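Local coordinates for uncharacterized protein AsqI (Emericella nidulans, PDB 5YY3) that catalyses, as a zinc-dependent cyclopenase, the conversion of 4'-methoxycyclopenin into 4'-methoxyviridicatin with loss of methyl isocyanate in aspoquinolone biosynthesis, at residues A[508-513]-A[561-566]; A[578-583]-A[602-607]. All blocks are in the same frame, centred on the assembly; numbering follows the deposited sequence.

In the fold
Both contacts are buried, lie inside the Ig-like domain of this hemocyanin-type fold and pack a loop against a strand of the same mixed sheet, with their centres about 16 Å apart. Interaction 1 sets strand 508-517 against the loop before strand 571-580 and is made largely by two bent methionines, beside helix 210-231. Interaction 2, its centre about 19 Å from the centre of the chain, against about 13 Å for interaction 1, lies at the end of strand 571-580 and sets Ile578 and Thr580 against a cis-proline and a tyrosine ring in the loop leading to helix 611-614. Segments 508-513 and 602-607 also touch, Arg512 NH2 packing 3.5 Å from Met602 CE.

Interaction 1 (A[508-513]-A[561-566]); sequences IEMDRA and LMLPVG
Met510 and Met562 run past each other in opposite directions, each methyl reaching back toward the other's backbone: Met510 CE lies 3.4 Å from Met562 O, and Met562 CE lies 3.6 Å from Met510 O. Met510 CE and Met562 CE touch at 3.8 Å. Both chains are folded rather than extended; in Met510 the bend at chi2 (-62°) carries SD to 3.5 Å from Met562 O, and that at chi3 (-73°) turns CE toward the same carbonyl. That carbonyl is hydrogen-bonded to Arg224 of helix 210-231. Met510 CE also meets Leu563 CD1 at 3.8 Å, and Tyr467 of strand 461-475 touches all three side chains. Met510 sits in a classic beta bulge of the Ig-like sheet: it and Asp511 together face Leu493 on the neighbouring antiparallel strand, while Asp511 OD2 forms a salt bridge with Arg527. A looser contact lies beside the methionines, where Ile508 CD1 approaches Pro564 CG at 4.2 Å. Ile508 reaches the ring with its longer branch, CG1 standing anti to the carbonyl carbon (chi1 -62°) and CD1 extended beyond it, and the same side chain packs on Arg224 and Thr227.

Interaction 2 (A[578-583]-A[602-607]); sequences IATDDG and MGYPFN
This is a buried, apolar strand-to-loop contact, in which the last residues of strand 571-580 meet the loop that leads to helix 611-614. Two side-chain pairs make it, and together they bury 141 Å². In the first, Ile578 meets Pro605 at CG and CD with both branches: Ile578 CG2 lies 3.9 Å from Pro605 CD, and Ile578 CD1 lies 4.1 Å from Pro605 CG. CG1 stands anti to the backbone N (chi1 -179°), which leaves CG2 between N and the carbonyl carbon. In the second, Thr580 CG2 comes to the edge of the Tyr604 ring, near its plane, 3.6 Å from CE2. The other branch of Thr580 is polar and turns elsewhere: OG1 donates to Asp582 OD1 at 2.9 Å, arriving from above the carboxylate plane, and also bonds to Arg492 NE. Arg492 in turn makes a salt bridge with Asp582 OD2. The peptide between Tyr604 and Pro605 is cis, and Pro605 CB lies over the centre of the tyrosine ring, 3.7 Å above its plane, a CH-pi type approach. Next in sequence, Phe606 enters an aromatic cluster with Trp507, Phe576, Phe494 and Trp610. Phe606 N bonds to Gly603 O at 2.9 Å, closing a type VIa1 beta turn, Gly603 to Phe606, with cis-Pro605 at its third position, packed against the end of strand 571-580 in the Ig-like domain.

Interaction 1 (A[508-513]-A[561-566])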
loop_
_atom_site.group_PDB
_atom_site.type_symbol
_atom_site.label_atom_id
_atom_site.label_comp_id
_atom_site.label_asym_id
_atom_site.label_seq_id
_atom_site.Cartn_x
_atom_site.Cartn_y
_atom_site.Cartn_z
ATOM N N ILE A 508 27.359 8.830 7.850
ATOM C CA ILE A 508 27.084 8.608 9.266
ATOM C C ILE A 508 28.360 8.194 10.017
ATOM O O ILE A 508 29.015 7.217 9.635
ATOM C CB ILE A 508 26.038 7.501 9.439
ATOM C CG1 ILE A 508 24.707 7.896 8.794
ATOM C CG2 ILE A 508 25.892 7.116 10.901
ATOM C CD1 ILE A 508 23.698 6.754 8.747
ATOM N N GLU A 509 28.713 8.920 11.080
ATOM C CA GLU A 509 29.912 8.601 11.836
ATOM C C GLU A 509 29.676 7.386 12.718
ATOM O O GLU A 509 28.695 7.325 13.447
ATOM C CB GLU A 509 30.373 9.793 12.688
ATOM C CG GLU A 509 31.805 9.602 13.252
ATOM C CD GLU A 509 32.184 10.612 14.328
ATOM O OE1 GLU A 509 31.379 11.520 14.583
ATOM O OE2 GLU A 509 33.284 10.491 14.934
ATOM N N MET A 510 30.593 6.426 12.662
ATOM C CA MET A 510 30.435 5.168 13.380
ATOM C C MET A 510 31.528 4.954 14.426
ATOM O O MET A 510 31.343 4.211 15.404
ATOM C CB MET A 510 30.419 4.006 12.382
ATOM C CG MET A 510 29.194 4.031 11.448
ATOM S SD MET A 510 27.645 3.880 12.383
ATOM C CE MET A 510 27.747 2.149 12.842
ATOM N N ASP A 511 32.667 5.614 14.233
ATOM C CA ASP A 511 33.781 5.428 15.156
ATOM C C ASP A 511 34.940 6.360 14.861
ATOM O O ASP A 511 35.106 6.845 13.734
ATOM C CB ASP A 511 34.291 3.985 15.117
ATOM C CG ASP A 511 34.879 3.539 16.446
ATOM O OD1 ASP A 511 35.029 4.390 17.355
ATOM O OD2 ASP A 511 35.187 2.335 16.580
ATOM N N ARG A 512 35.737 6.581 15.901
ATOM C CA ARG A 512 36.981 7.347 15.841
ATOM C C ARG A 512 37.956 6.699 16.814
ATOM O O ARG A 512 37.656 6.611 18.008
ATOM C CB ARG A 512 36.755 8.808 16.214
ATOM C CG ARG A 512 37.879 9.712 15.793
ATOM C CD ARG A 512 38.019 10.902 16.721
ATOM N NE ARG A 512 36.779 11.665 16.856
ATOM C CZ ARG A 512 36.250 12.030 18.020
ATOM N NH1 ARG A 512 36.857 11.707 19.157
ATOM N NH2 ARG A 512 35.122 12.726 18.046
ATOM N N ALA A 513 39.100 6.223 16.329
ATOM C CA ALA A 513 39.982 5.452 17.195
ATOM C C ALA A 513 41.457 5.715 16.940
ATOM O O ALA A 513 41.929 5.723 15.798
ATOM C CB ALA A 513 39.690 3.973 17.050
ATOM N N LEU A 561 20.671 1.744 18.116
ATOM C CA LEU A 561 20.376 2.457 16.872
ATOM C C LEU A 561 21.622 2.719 16.052
ATOM O O LEU A 561 21.568 3.479 15.086
ATOM C CB LEU A 561 19.683 3.806 17.151
ATOM C CG LEU A 561 18.402 3.771 17.967
ATOM C CD1 LEU A 561 17.805 5.166 18.067
ATOM C CD2 LEU A 561 17.410 2.792 17.347
ATOM N N MET A 562 22.748 2.119 16.434
ATOM C CA MET A 562 24.014 2.418 15.762
ATOM C C MET A 562 23.949 2.040 14.303
ATOM O O MET A 562 24.480 2.737 13.442
ATOM C CB MET A 562 25.178 1.700 16.443
ATOM C CG MET A 562 25.685 2.425 17.688
ATOM S SD MET A 562 26.550 3.945 17.261
ATOM C CE MET A 562 28.010 3.268 16.462
ATOM N N LEU A 563 23.276 0.932 14.023
ATOM C CA LEU A 563 23.113 0.482 12.646
ATOM C C LEU A 563 21.780 0.940 12.075
ATOM O O LEU A 563 20.752 0.789 12.729
ATOM C CB LEU A 563 23.218 -1.043 12.577
ATOM C CG LEU A 563 24.455 -1.766 12.058
ATOM C CD1 LEU A 563 25.723 -1.069 12.432
ATOM C CD2 LEU A 563 24.451 -3.196 12.565
ATOM N N PRO A 564 21.790 1.500 10.856
ATOM C CA PRO A 564 20.521 1.631 10.139
ATOM C C PRO A 564 19.830 0.276 10.080
ATOM O O PRO A 564 20.528 -0.720 10.014
ATOM C CB PRO A 564 20.948 2.108 8.756
ATOM C CG PRO A 564 22.220 2.883 9.023
ATOM C CD PRO A 564 22.908 2.117 10.123
ATOM N N VAL A 565 18.503 0.244 10.126
ATOM C CA VAL A 565 17.753 -1.004 10.234
ATOM C C VAL A 565 18.016 -1.965 9.042
ATOM O O VAL A 565 18.000 -3.187 9.211
ATOM C CB VAL A 565 16.227 -0.709 10.383
ATOM C CG1 VAL A 565 15.669 -0.015 9.151
ATOM C CG2 VAL A 565 15.426 -1.975 10.706
ATOM N N GLY A 566 18.285 -1.417 7.857
ATOM C CA GLY A 566 18.565 -2.235 6.692
ATOM C C GLY A 566 17.321 -2.793 6.025
ATOM O O GLY A 566 16.200 -2.363 6.309
#

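Interaction 2 (A[578-583]-A[602-607])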
loop_
_atom_site.group_PDB
_atom_site.type_symbol
_atom_site.label_atom_id
_atom_site.label_comp_id
_atom_site.label_asym_id
_atom_site.label_seq_id
_atom_site.Cartn_x
_atom_site.Cartn_y
_atom_site.Cartn_z
ATOM N N ILE A 578 39.314 6.779 7.065
ATOM C CA ILE A 578 40.432 7.656 6.762
ATOM C C ILE A 578 41.396 7.657 7.955
ATOM O O ILE A 578 40.972 7.581 9.115
ATOM C CB ILE A 578 39.951 9.103 6.415
ATOM C CG1 ILE A 578 41.137 10.015 6.074
ATOM C CG2 ILE A 578 39.119 9.710 7.534
ATOM C CD1 ILE A 578 40.712 11.379 5.548
ATOM N N ALA A 579 42.696 7.690 7.672
ATOM C CA ALA A 579 43.682 7.819 8.740
ATOM C C ALA A 579 44.230 9.241 8.772
ATOM O O ALA A 579 44.783 9.736 7.786
ATOM C CB ALA A 579 44.820 6.798 8.564
ATOM N N THR A 580 44.068 9.916 9.900
ATOM C CA THR A 580 44.599 11.263 10.000
ATOM C C THR A 580 45.736 11.349 11.006
ATOM O O THR A 580 45.793 10.589 11.978
ATOM C CB THR A 580 43.494 12.294 10.381
ATOM O OG1 THR A 580 42.888 11.937 11.631
ATOM C CG2 THR A 580 42.430 12.350 9.303
ATOM N N ASP A 581 46.657 12.262 10.734
ATOM C CA ASP A 581 47.593 12.746 11.743
ATOM C C ASP A 581 47.016 13.982 12.406
ATOM O O ASP A 581 46.875 15.011 11.762
ATOM C CB ASP A 581 48.950 13.091 11.131
ATOM C CG ASP A 581 49.936 13.604 12.164
ATOM O OD1 ASP A 581 49.942 13.083 13.302
ATOM O OD2 ASP A 581 50.696 14.540 11.838
ATOM N N ASP A 582 46.700 13.878 13.691
ATOM C CA ASP A 582 46.052 14.970 14.415
ATOM C C ASP A 582 47.001 15.787 15.302
ATOM O O ASP A 582 46.547 16.654 16.048
ATOM C CB ASP A 582 44.909 14.411 15.267
ATOM C CG ASP A 582 43.772 13.852 14.424
ATOM O OD1 ASP A 582 43.634 14.274 13.252
ATOM O OD2 ASP A 582 43.019 12.997 14.937
ATOM N N GLY A 583 48.307 15.533 15.209
ATOM C CA GLY A 583 49.285 16.221 16.042
ATOM C C GLY A 583 49.179 15.813 17.502
ATOM O O GLY A 583 48.575 14.782 17.816
ATOM N N MET A 602 34.124 18.326 14.252
ATOM C CA MET A 602 33.269 17.151 14.361
ATOM C C MET A 602 32.779 16.677 12.987
ATOM O O MET A 602 32.392 17.465 12.133
ATOM C CB MET A 602 32.084 17.436 15.281
ATOM C CG MET A 602 32.441 17.537 16.777
ATOM S SD MET A 602 33.057 16.062 17.671
ATOM C CE MET A 602 32.432 14.633 16.755
ATOM N N GLY A 603 32.851 15.377 12.757
ATOM C CA GLY A 603 32.405 14.815 11.495
ATOM C C GLY A 603 33.399 14.881 10.363
ATOM O O GLY A 603 33.059 14.543 9.229
ATOM N N TYR A 604 34.626 15.302 10.665
ATOM C CA TYR A 604 35.711 15.306 9.681
ATOM C C TYR A 604 35.907 13.915 9.100
ATOM O O TYR A 604 35.950 12.936 9.846
ATOM C CB TYR A 604 37.010 15.785 10.322
ATOM C CG TYR A 604 38.165 15.897 9.356
ATOM C CD1 TYR A 604 38.352 17.056 8.608
ATOM C CD2 TYR A 604 39.067 14.849 9.187
ATOM C CE1 TYR A 604 39.401 17.174 7.715
ATOM C CE2 TYR A 604 40.126 14.961 8.287
ATOM C CZ TYR A 604 40.286 16.134 7.558
ATOM O OH TYR A 604 41.338 16.273 6.670
ATOM N N PRO A 605 36.093 13.815 7.780
ATOM C CA PRO A 605 36.281 14.876 6.783
ATOM C C PRO A 605 35.025 15.247 5.996
ATOM O O PRO A 605 35.112 15.925 4.969
ATOM C CB PRO A 605 37.316 14.259 5.848
ATOM C CG PRO A 605 36.920 12.796 5.821
ATOM C CD PRO A 605 36.352 12.482 7.199
ATOM N N PHE A 606 33.868 14.805 6.463
ATOM C CA PHE A 606 32.639 15.063 5.725
ATOM C C PHE A 606 31.932 16.345 6.148
ATOM O O PHE A 606 30.820 16.591 5.719
ATOM C CB PHE A 606 31.681 13.879 5.866
ATOM C CG PHE A 606 32.181 12.628 5.190
ATOM C CD1 PHE A 606 32.200 12.539 3.809
ATOM C CD2 PHE A 606 32.640 11.554 5.939
ATOM C CE1 PHE A 606 32.640 11.406 3.191
ATOM C CE2 PHE A 606 33.095 10.416 5.323
ATOM C CZ PHE A 606 33.089 10.338 3.948
ATOM N N ASN A 607 32.591 17.160 6.971
ATOM C CA ASN A 607 31.972 18.351 7.541
ATOM C C ASN A 607 32.190 19.596 6.681
ATOM O O ASN A 607 31.542 20.620 6.890
ATOM C CB ASN A 607 32.492 18.587 8.956
ATOM C CG ASN A 607 33.999 18.776 8.998
ATOM O OD1 ASN A 607 34.721 18.265 8.139
ATOM N ND2 ASN A 607 34.482 19.511 10.000
#